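Local atomic coordinates of transcriptional regulator (PDB entry 4YV9), a protein that probably binds DNA as a quorum-sensing transcriptional regulator whose activity is set by small SHP pheromone peptides, and is here held with a cyclic peptide inhibitor. Residues E223-K235 and K244-Y256. Numbering follows the deposited sequence.
Sequences EKTVFLYVHGYYK and KDDMRQALQIFKY
Met-247, present as selenomethionine, lays its side chain over the ring of Tyr-229. Its CG stands almost above the ring centre, 3.9 Å from the centroid, as a CH-pi contact, and SE follows as a more distant Met-aromatic contact. A bend at the last torsion (chi3 99°) curls CE back to 3.3 Å from Tyr-229 CZ, and the same methyl touches Tyr-233 CB. A long, flexible thioether-type chain suits this place because it can follow the outline of two tyrosines. At the edge of the Tyr-229 ring sits Ala-250 CB, small enough to let the helices come close; Gly-232 does the same beside Asp-246, where a side-chain carbon would clash. The axes approach to 7.6 Å and run antiparallel, at 158°.

Next to this, Leu-228 is a knob in the hole formed by Asp-246, Gln-249, Ala-250 and Ile-253. Its forked end suits a hole lined by backbone and side chains: CG lies 3.5 Å from Asp-246 O and CD2 3.7 Å from Ala-250 N, while CD1 rests beside Asp-246 CB. Further along, Thr-225 serves two surroundings: CG2 covers the face of Phe-254, 4.0 Å from the centroid, and the side chain meets Ile-253 tip to tip, while OG1 bonds to Phe-221 O. At the other end, Lys-235 is long enough, when extended, to bring NZ to 2.8 Å from Asp-246 OD2, a salt bridge nearly along the C-O axis. The short Asp-246 carboxylate also accepts from a water that donates to Leu-228 O, tying it to the facing backbone.

Successive helices 221-236 and 242-256 thus form an antiparallel hairpin in the C-terminal domain, consistent with its TPR-like family. Helix 260-273 covers one flank through Tyr-266 and His-269, helices 179-197 and 201-215 pack against helix 221-236, and Ile-253 and Phe-254 touch Leu-257 and Phe-221 of the second subunit.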
ATOM      1  N   GLU B 223     -11.805   4.961  -2.697  1.00 34.78           N
ATOM      2  CA  GLU B 223     -11.744   6.400  -2.872  1.00 34.02           C
ATOM      3  C   GLU B 223     -12.495   6.827  -4.120  1.00 32.34           C
ATOM      4  O   GLU B 223     -13.096   7.877  -4.130  1.00 33.79           O
ATOM      5  CB  GLU B 223     -10.285   6.873  -2.935  1.00 34.92           C
ATOM      6  CG  GLU B 223      -9.535   6.676  -1.620  1.00 34.35           C
ATOM      7  CD  GLU B 223      -9.095   5.230  -1.395  1.00 38.64           C
ATOM      8  OE1 GLU B 223      -8.988   4.471  -2.394  1.00 40.36           O
ATOM      9  OE2 GLU B 223      -8.835   4.869  -0.226  1.00 38.16           O
ATOM     10  N   LYS B 224     -12.440   6.024  -5.180  1.00 32.11           N
ATOM     11  CA  LYS B 224     -13.195   6.341  -6.393  1.00 33.95           C
ATOM     12  C   LYS B 224     -14.710   6.325  -6.142  1.00 32.47           C
ATOM     13  O   LYS B 224     -15.452   7.116  -6.730  1.00 32.24           O
ATOM     14  CB  LYS B 224     -12.850   5.362  -7.506  1.00 31.21           C
ATOM     15  CG  LYS B 224     -11.435   5.567  -8.069  1.00 39.32           C
ATOM     16  CD  LYS B 224     -11.102   4.511  -9.107  1.00 33.36           C
ATOM     17  CE  LYS B 224      -9.832   4.892  -9.894  1.00 39.41           C
ATOM     18  NZ  LYS B 224      -9.311   3.719 -10.627  1.00 33.69           N
ATOM     19  N   THR B 225     -15.155   5.415  -5.279  1.00 33.21           N
ATOM     20  CA  THR B 225     -16.586   5.310  -4.979  1.00 37.27           C
ATOM     21  C   THR B 225     -17.054   6.498  -4.151  1.00 36.39           C
ATOM     22  O   THR B 225     -18.100   7.083  -4.434  1.00 36.63           O
ATOM     23  CB  THR B 225     -16.915   4.031  -4.231  1.00 37.56           C
ATOM     24  OG1 THR B 225     -16.559   2.907  -5.038  1.00 36.19           O
ATOM     25  CG2 THR B 225     -18.412   3.971  -3.894  1.00 37.51           C
ATOM     26  N   VAL B 226     -16.269   6.858  -3.136  1.00 37.17           N
ATOM     27  CA  VAL B 226     -16.595   8.022  -2.315  1.00 38.51           C
ATOM     28  C   VAL B 226     -16.542   9.286  -3.170  1.00 38.31           C
ATOM     29  O   VAL B 226     -17.423  10.141  -3.087  1.00 41.68           O
ATOM     30  CB  VAL B 226     -15.637   8.135  -1.102  1.00 44.07           C
ATOM     31  CG1 VAL B 226     -15.776   9.478  -0.409  1.00 39.39           C
ATOM     32  CG2 VAL B 226     -15.900   6.988  -0.109  1.00 36.53           C
ATOM     33  N   PHE B 227     -15.514   9.394  -4.012  1.00 40.51           N
ATOM     34  CA  PHE B 227     -15.383  10.540  -4.914  1.00 38.92           C
ATOM     35  C   PHE B 227     -16.541  10.616  -5.913  1.00 35.26           C
ATOM     36  O   PHE B 227     -16.980  11.704  -6.273  1.00 38.50           O
ATOM     37  CB  PHE B 227     -14.046  10.478  -5.646  1.00 36.18           C
ATOM     38  CG  PHE B 227     -13.748  11.690  -6.487  1.00 41.07           C
ATOM     39  CD1 PHE B 227     -13.795  12.967  -5.944  1.00 42.74           C
ATOM     40  CD2 PHE B 227     -13.406  11.552  -7.816  1.00 42.61           C
ATOM     41  CE1 PHE B 227     -13.518  14.082  -6.718  1.00 43.11           C
ATOM     42  CE2 PHE B 227     -13.126  12.667  -8.594  1.00 51.05           C
ATOM     43  CZ  PHE B 227     -13.184  13.930  -8.039  1.00 48.74           C
ATOM     44  N   LEU B 228     -17.043   9.469  -6.365  1.00 35.87           N
ATOM     45  CA  LEU B 228     -18.239   9.469  -7.218  1.00 39.88           C
ATOM     46  C   LEU B 228     -19.385  10.164  -6.484  1.00 38.44           C
ATOM     47  O   LEU B 228     -20.119  10.957  -7.059  1.00 38.65           O
ATOM     48  CB  LEU B 228     -18.645   8.040  -7.593  1.00 36.68           C
ATOM     49  CG  LEU B 228     -19.911   7.868  -8.426  1.00 37.54           C
ATOM     50  CD1 LEU B 228     -19.788   8.610  -9.741  1.00 42.40           C
ATOM     51  CD2 LEU B 228     -20.129   6.385  -8.668  1.00 39.00           C
ATOM     52  N   TYR B 229     -19.508   9.877  -5.193  1.00 41.01           N
ATOM     53  CA  TYR B 229     -20.616  10.418  -4.415  1.00 49.55           C
ATOM     54  C   TYR B 229     -20.427  11.912  -4.185  1.00 45.11           C
ATOM     55  O   TYR B 229     -21.322  12.696  -4.424  1.00 46.07           O
ATOM     56  CB  TYR B 229     -20.750   9.699  -3.072  1.00 48.86           C
ATOM     57  CG  TYR B 229     -21.964  10.162  -2.296  1.00 47.98           C
ATOM     58  CD1 TYR B 229     -21.911  11.305  -1.498  1.00 46.29           C
ATOM     59  CD2 TYR B 229     -23.160   9.464  -2.360  1.00 39.99           C
ATOM     60  CE1 TYR B 229     -23.008  11.734  -0.787  1.00 46.51           C
ATOM     61  CE2 TYR B 229     -24.261   9.887  -1.648  1.00 44.29           C
ATOM     62  CZ  TYR B 229     -24.178  11.026  -0.867  1.00 44.06           C
ATOM     63  OH  TYR B 229     -25.271  11.455  -0.165  1.00 49.07           O
ATOM     64  N   VAL B 230     -19.230  12.281  -3.745  1.00 45.81           N
ATOM     65  CA  VAL B 230     -18.937  13.626  -3.279  1.00 41.82           C
ATOM     66  C   VAL B 230     -18.941  14.618  -4.431  1.00 44.52           C
ATOM     67  O   VAL B 230     -19.469  15.731  -4.322  1.00 48.70           O
ATOM     68  CB  VAL B 230     -17.563  13.648  -2.562  1.00 42.68           C
ATOM     69  CG1 VAL B 230     -17.099  15.078  -2.317  1.00 42.20           C
ATOM     70  CG2 VAL B 230     -17.637  12.845  -1.252  1.00 39.80           C
ATOM     71  N   HIS B 231     -18.351  14.201  -5.545  1.00 43.90           N
ATOM     72  CA  HIS B 231     -18.346  15.010  -6.753  1.00 45.48           C
ATOM     73  C   HIS B 231     -19.776  15.174  -7.282  1.00 48.75           C
ATOM     74  O   HIS B 231     -20.160  16.250  -7.733  1.00 48.48           O
ATOM     75  CB  HIS B 231     -17.434  14.371  -7.804  1.00 44.75           C
ATOM     76  CG  HIS B 231     -17.206  15.227  -9.008  1.00 54.60           C
ATOM     77  ND1 HIS B 231     -16.802  14.711 -10.221  1.00 65.36           N
ATOM     78  CD2 HIS B 231     -17.322  16.564  -9.189  1.00 57.97           C
ATOM     79  CE1 HIS B 231     -16.688  15.693 -11.099  1.00 61.22           C
ATOM     80  NE2 HIS B 231     -16.994  16.827 -10.497  1.00 57.84           N
ATOM     81  N   GLY B 232     -20.569  14.107  -7.206  1.00 46.29           N
ATOM     82  CA  GLY B 232     -21.969  14.185  -7.587  1.00 44.08           C
ATOM     83  C   GLY B 232     -22.669  15.212  -6.722  1.00 57.98           C
ATOM     84  O   GLY B 232     -23.507  15.986  -7.196  1.00 59.57           O
ATOM     85  N   TYR B 233     -22.298  15.226  -5.444  1.00 55.12           N
ATOM     86  CA  TYR B 233     -22.846  16.173  -4.474  1.00 58.38           C
ATOM     87  C   TYR B 233     -22.467  17.607  -4.851  1.00 58.84           C
ATOM     88  O   TYR B 233     -23.293  18.524  -4.781  1.00 61.39           O
ATOM     89  CB  TYR B 233     -22.350  15.810  -3.071  1.00 60.22           C
ATOM     90  CG  TYR B 233     -22.728  16.758  -1.952  1.00 66.57           C
ATOM     91  CD1 TYR B 233     -24.028  17.228  -1.807  1.00 72.14           C
ATOM     92  CD2 TYR B 233     -21.778  17.151  -1.012  1.00 72.96           C
ATOM     93  CE1 TYR B 233     -24.367  18.083  -0.768  1.00 77.72           C
ATOM     94  CE2 TYR B 233     -22.107  17.998   0.028  1.00 79.45           C
ATOM     95  CZ  TYR B 233     -23.397  18.465   0.143  1.00 80.02           C
ATOM     96  OH  TYR B 233     -23.709  19.313   1.178  1.00 87.62           O
ATOM     97  N   TYR B 234     -21.221  17.788  -5.271  1.00 55.32           N
ATOM     98  CA  TYR B 234     -20.761  19.068  -5.799  1.00 57.29           C
ATOM     99  C   TYR B 234     -21.550  19.464  -7.041  1.00 53.04           C
ATOM    100  O   TYR B 234     -21.931  20.621  -7.193  1.00 55.51           O
ATOM    101  CB  TYR B 234     -19.266  18.999  -6.117  1.00 56.62           C
ATOM    102  CG  TYR B 234     -18.750  20.101  -7.012  1.00 54.90           C
ATOM    103  CD1 TYR B 234     -18.411  21.339  -6.492  1.00 49.12           C
ATOM    104  CD2 TYR B 234     -18.581  19.891  -8.374  1.00 61.01           C
ATOM    105  CE1 TYR B 234     -17.925  22.335  -7.294  1.00 58.42           C
ATOM    106  CE2 TYR B 234     -18.090  20.888  -9.194  1.00 64.73           C
ATOM    107  CZ  TYR B 234     -17.763  22.109  -8.647  1.00 64.63           C
ATOM    108  OH  TYR B 234     -17.277  23.114  -9.450  1.00 66.99           O
ATOM    109  N   LYS B 235     -21.787  18.497  -7.924  1.00 57.99           N
ATOM    110  CA  LYS B 235     -22.545  18.735  -9.150  1.00 58.64           C
ATOM    111  C   LYS B 235     -23.973  19.155  -8.829  1.00 65.43           C
ATOM    112  O   LYS B 235     -24.517  20.078  -9.448  1.00 65.98           O
ATOM    113  CB  LYS B 235     -22.564  17.487 -10.036  1.00 55.72           C
ATOM    114  CG  LYS B 235     -21.230  17.121 -10.655  1.00 62.47           C
ATOM    115  CD  LYS B 235     -21.388  15.922 -11.574  1.00 67.99           C
ATOM    116  CE  LYS B 235     -20.053  15.256 -11.849  1.00 70.33           C
ATOM    117  NZ  LYS B 235     -20.204  14.085 -12.756  1.00 77.52           N
ATOM    118  N   LYS B 244     -27.202  13.631  -8.838  1.00 52.49           N
ATOM    119  CA  LYS B 244     -28.005  12.678  -8.081  1.00 53.62           C
ATOM    120  C   LYS B 244     -27.824  11.273  -8.641  1.00 47.58           C
ATOM    121  O   LYS B 244     -27.813  10.308  -7.895  1.00 45.30           O
ATOM    122  CB  LYS B 244     -29.501  13.051  -8.103  1.00 59.97           C
ATOM    123  CG  LYS B 244     -29.862  14.366  -7.419  1.00 63.15           C
ATOM    124  CD  LYS B 244     -31.373  14.653  -7.534  1.00 66.25           C
ATOM    125  CE  LYS B 244     -31.753  15.980  -6.878  1.00 72.79           C
ATOM    126  NZ  LYS B 244     -33.211  16.308  -6.987  1.00 76.23           N
ATOM    127  N   ASP B 245     -27.701  11.150  -9.961  1.00 50.82           N
ATOM    128  CA  ASP B 245     -27.428   9.843 -10.552  1.00 48.86           C
ATOM    129  C   ASP B 245     -26.086   9.308 -10.044  1.00 52.99           C
ATOM    130  O   ASP B 245     -25.968   8.141  -9.671  1.00 47.33           O
ATOM    131  CB  ASP B 245     -27.420   9.919 -12.076  1.00 50.39           C
ATOM    132  CG  ASP B 245     -28.762  10.329 -12.651  1.00 69.93           C
ATOM    133  OD1 ASP B 245     -29.800  10.078 -11.993  1.00 69.59           O
ATOM    134  OD2 ASP B 245     -28.777  10.905 -13.763  1.00 76.79           O
ATOM    135  N   ASP B 246     -25.079  10.170 -10.017  1.00 48.18           N
ATOM    136  CA  ASP B 246     -23.767   9.765  -9.510  1.00 46.81           C
ATOM    137  C   ASP B 246     -23.845   9.280  -8.062  1.00 47.16           C
ATOM    138  O   ASP B 246     -23.272   8.241  -7.717  1.00 44.76           O
ATOM    139  CB  ASP B 246     -22.771  10.911  -9.626  1.00 48.50           C
ATOM    140  CG  ASP B 246     -22.438  11.243 -11.070  1.00 55.88           C
ATOM    141  OD1 ASP B 246     -22.828  10.464 -11.971  1.00 57.72           O
ATOM    142  OD2 ASP B 246     -21.774  12.275 -11.299  1.00 53.22           O
HETATM  143  N   MSE B 247     -24.572  10.015  -7.221  1.00 47.29           N
HETATM  144  CA  MSE B 247     -24.690   9.647  -5.815  1.00 41.98           C
HETATM  145  C   MSE B 247     -25.423   8.317  -5.664  1.00 43.19           C
HETATM  146  O   MSE B 247     -25.027   7.474  -4.848  1.00 42.46           O
HETATM  147  CB  MSE B 247     -25.405  10.748  -5.021  1.00 51.86           C
HETATM  148  CG  MSE B 247     -24.577  12.023  -4.862  1.00 52.92           C
HETATM  149 SE   MSE B 247     -25.638  13.608  -4.373  1.00 67.92          SE
HETATM  150  CE  MSE B 247     -25.317  13.627  -2.467  1.00 56.82           C
ATOM    151  N   ARG B 248     -26.489   8.122  -6.442  1.00 44.74           N
ATOM    152  CA  ARG B 248     -27.229   6.860  -6.368  1.00 44.58           C
ATOM    153  C   ARG B 248     -26.372   5.674  -6.846  1.00 45.25           C
ATOM    154  O   ARG B 248     -26.483   4.577  -6.312  1.00 41.34           O
ATOM    155  CB  ARG B 248     -28.526   6.945  -7.170  1.00 45.45           C
ATOM    156  CG  ARG B 248     -29.680   7.512  -6.353  1.00 59.50           C
ATOM    157  CD  ARG B 248     -30.939   7.691  -7.193  1.00 70.11           C
ATOM    158  NE  ARG B 248     -30.649   8.440  -8.412  1.00 70.55           N
ATOM    159  CZ  ARG B 248     -31.533   9.193  -9.056  1.00 77.62           C
ATOM    160  NH1 ARG B 248     -32.778   9.301  -8.603  1.00 75.78           N
ATOM    161  NH2 ARG B 248     -31.169   9.839 -10.155  1.00 77.76           N
ATOM    162  N   GLN B 249     -25.520   5.900  -7.847  1.00 39.85           N
ATOM    163  CA  GLN B 249     -24.590   4.861  -8.306  1.00 39.50           C
ATOM    164  C   GLN B 249     -23.592   4.472  -7.212  1.00 40.90           C
ATOM    165  O   GLN B 249     -23.319   3.286  -6.991  1.00 43.66           O
ATOM    166  CB  GLN B 249     -23.843   5.329  -9.562  1.00 39.13           C
ATOM    167  CG  GLN B 249     -24.744   5.425 -10.798  1.00 45.76           C
ATOM    168  CD  GLN B 249     -24.040   6.075 -11.968  1.00 51.63           C
ATOM    169  OE1 GLN B 249     -22.868   6.405 -11.875  1.00 50.16           O
ATOM    170  NE2 GLN B 249     -24.751   6.256 -13.072  1.00 56.98           N
ATOM    171  N   ALA B 250     -23.060   5.470  -6.516  1.00 41.40           N
ATOM    172  CA  ALA B 250     -22.136   5.200  -5.416  1.00 39.77           C
ATOM    173  C   ALA B 250     -22.819   4.377  -4.337  1.00 39.78           C
ATOM    174  O   ALA B 250     -22.217   3.453  -3.800  1.00 40.77           O
ATOM    175  CB  ALA B 250     -21.589   6.495  -4.830  1.00 35.32           C
ATOM    176  N   LEU B 251     -24.079   4.698  -4.033  1.00 34.30           N
ATOM    177  CA  LEU B 251     -24.825   3.948  -3.024  1.00 39.51           C
ATOM    178  C   LEU B 251     -24.930   2.485  -3.434  1.00 37.95           C
ATOM    179  O   LEU B 251     -24.725   1.586  -2.613  1.00 37.45           O
ATOM    180  CB  LEU B 251     -26.236   4.533  -2.811  1.00 41.14           C
ATOM    181  CG  LEU B 251     -26.353   5.901  -2.136  1.00 43.48           C
ATOM    182  CD1 LEU B 251     -27.819   6.370  -2.014  1.00 42.49           C
ATOM    183  CD2 LEU B 251     -25.673   5.887  -0.780  1.00 41.52           C
ATOM    184  N   GLN B 252     -25.277   2.261  -4.700  1.00 31.81           N
ATOM    185  CA  GLN B 252     -25.388   0.911  -5.255  1.00 41.01           C
ATOM    186  C   GLN B 252     -24.082   0.128  -5.097  1.00 39.46           C
ATOM    187  O   GLN B 252     -24.099  -1.068  -4.785  1.00 32.99           O
ATOM    188  CB  GLN B 252     -25.763   0.959  -6.741  1.00 47.08           C
ATOM    189  CG  GLN B 252     -27.171   1.451  -7.050  1.00 61.72           C
ATOM    190  CD  GLN B 252     -27.458   1.474  -8.551  1.00 77.71           C
ATOM    191  OE1 GLN B 252     -27.387   0.444  -9.227  1.00 82.39           O
ATOM    192  NE2 GLN B 252     -27.778   2.654  -9.076  1.00 86.52           N
ATOM    193  N   ILE B 253     -22.954   0.800  -5.315  1.00 37.94           N
ATOM    194  CA  ILE B 253     -21.646   0.150  -5.166  1.00 33.46           C
ATOM    195  C   ILE B 253     -21.463  -0.366  -3.723  1.00 35.13           C
ATOM    196  O   ILE B 253     -21.182  -1.546  -3.515  1.00 35.04           O
ATOM    197  CB  ILE B 253     -20.494   1.115  -5.552  1.00 32.86           C
ATOM    198  CG1 ILE B 253     -20.570   1.424  -7.047  1.00 33.15           C
ATOM    199  CG2 ILE B 253     -19.137   0.504  -5.222  1.00 32.88           C
ATOM    200  CD1 ILE B 253     -19.562   2.430  -7.538  1.00 36.72           C
ATOM    201  N   PHE B 254     -21.634   0.508  -2.733  1.00 34.26           N
ATOM    202  CA  PHE B 254     -21.582   0.094  -1.323  1.00 32.31           C
ATOM    203  C   PHE B 254     -22.508  -1.100  -1.074  1.00 36.84           C
ATOM    204  O   PHE B 254     -22.131  -2.074  -0.419  1.00 35.95           O
ATOM    205  CB  PHE B 254     -21.991   1.241  -0.389  1.00 35.23           C
ATOM    206  CG  PHE B 254     -21.026   2.391  -0.347  1.00 40.08           C
ATOM    207  CD1 PHE B 254     -19.653   2.178  -0.303  1.00 41.08           C
ATOM    208  CD2 PHE B 254     -21.496   3.696  -0.333  1.00 39.45           C
ATOM    209  CE1 PHE B 254     -18.768   3.252  -0.250  1.00 35.92           C
ATOM    210  CE2 PHE B 254     -20.621   4.768  -0.291  1.00 40.21           C
ATOM    211  CZ  PHE B 254     -19.254   4.549  -0.246  1.00 33.80           C
ATOM    212  N   LYS B 255     -23.729  -0.997  -1.597  1.00 39.38           N
ATOM    213  CA  LYS B 255     -24.744  -2.034  -1.456  1.00 39.16           C
ATOM    214  C   LYS B 255     -24.286  -3.363  -2.038  1.00 42.10           C
ATOM    215  O   LYS B 255     -24.289  -4.389  -1.354  1.00 35.16           O
ATOM    216  CB  LYS B 255     -26.034  -1.595  -2.143  1.00 38.85           C
ATOM    217  CG  LYS B 255     -27.214  -2.525  -1.937  1.00 44.66           C
ATOM    218  CD  LYS B 255     -28.370  -2.041  -2.801  1.00 58.83           C
ATOM    219  CE  LYS B 255     -29.581  -2.942  -2.719  1.00 68.88           C
ATOM    220  NZ  LYS B 255     -30.639  -2.451  -3.652  1.00 77.71           N
ATOM    221  N   TYR B 256     -23.881  -3.320  -3.306  1.00 35.69           N
ATOM    222  CA  TYR B 256     -23.454  -4.503  -4.031  1.00 39.20           C
ATOM    223  C   TYR B 256     -22.273  -5.185  -3.337  1.00 34.72           C
ATOM    224  O   TYR B 256     -22.181  -6.403  -3.360  1.00 40.42           O
ATOM    225  CB  TYR B 256     -23.081  -4.143  -5.488  1.00 40.61           C
ATOM    226  CG  TYR B 256     -24.257  -3.760  -6.371  1.00 43.52           C
ATOM    227  CD1 TYR B 256     -25.569  -3.939  -5.939  1.00 42.95           C
ATOM    228  CD2 TYR B 256     -24.058  -3.224  -7.644  1.00 39.39           C
ATOM    229  CE1 TYR B 256     -26.646  -3.595  -6.741  1.00 46.18           C
ATOM    230  CE2 TYR B 256     -25.134  -2.882  -8.459  1.00 40.97           C
ATOM    231  CZ  TYR B 256     -26.426  -3.064  -7.999  1.00 47.65           C
ATOM    232  OH  TYR B 256     -27.505  -2.727  -8.795  1.00 49.43           O
TER
HETATM  233  O   HOH W   1     -19.391  12.408  -9.570  1.00 45.64           O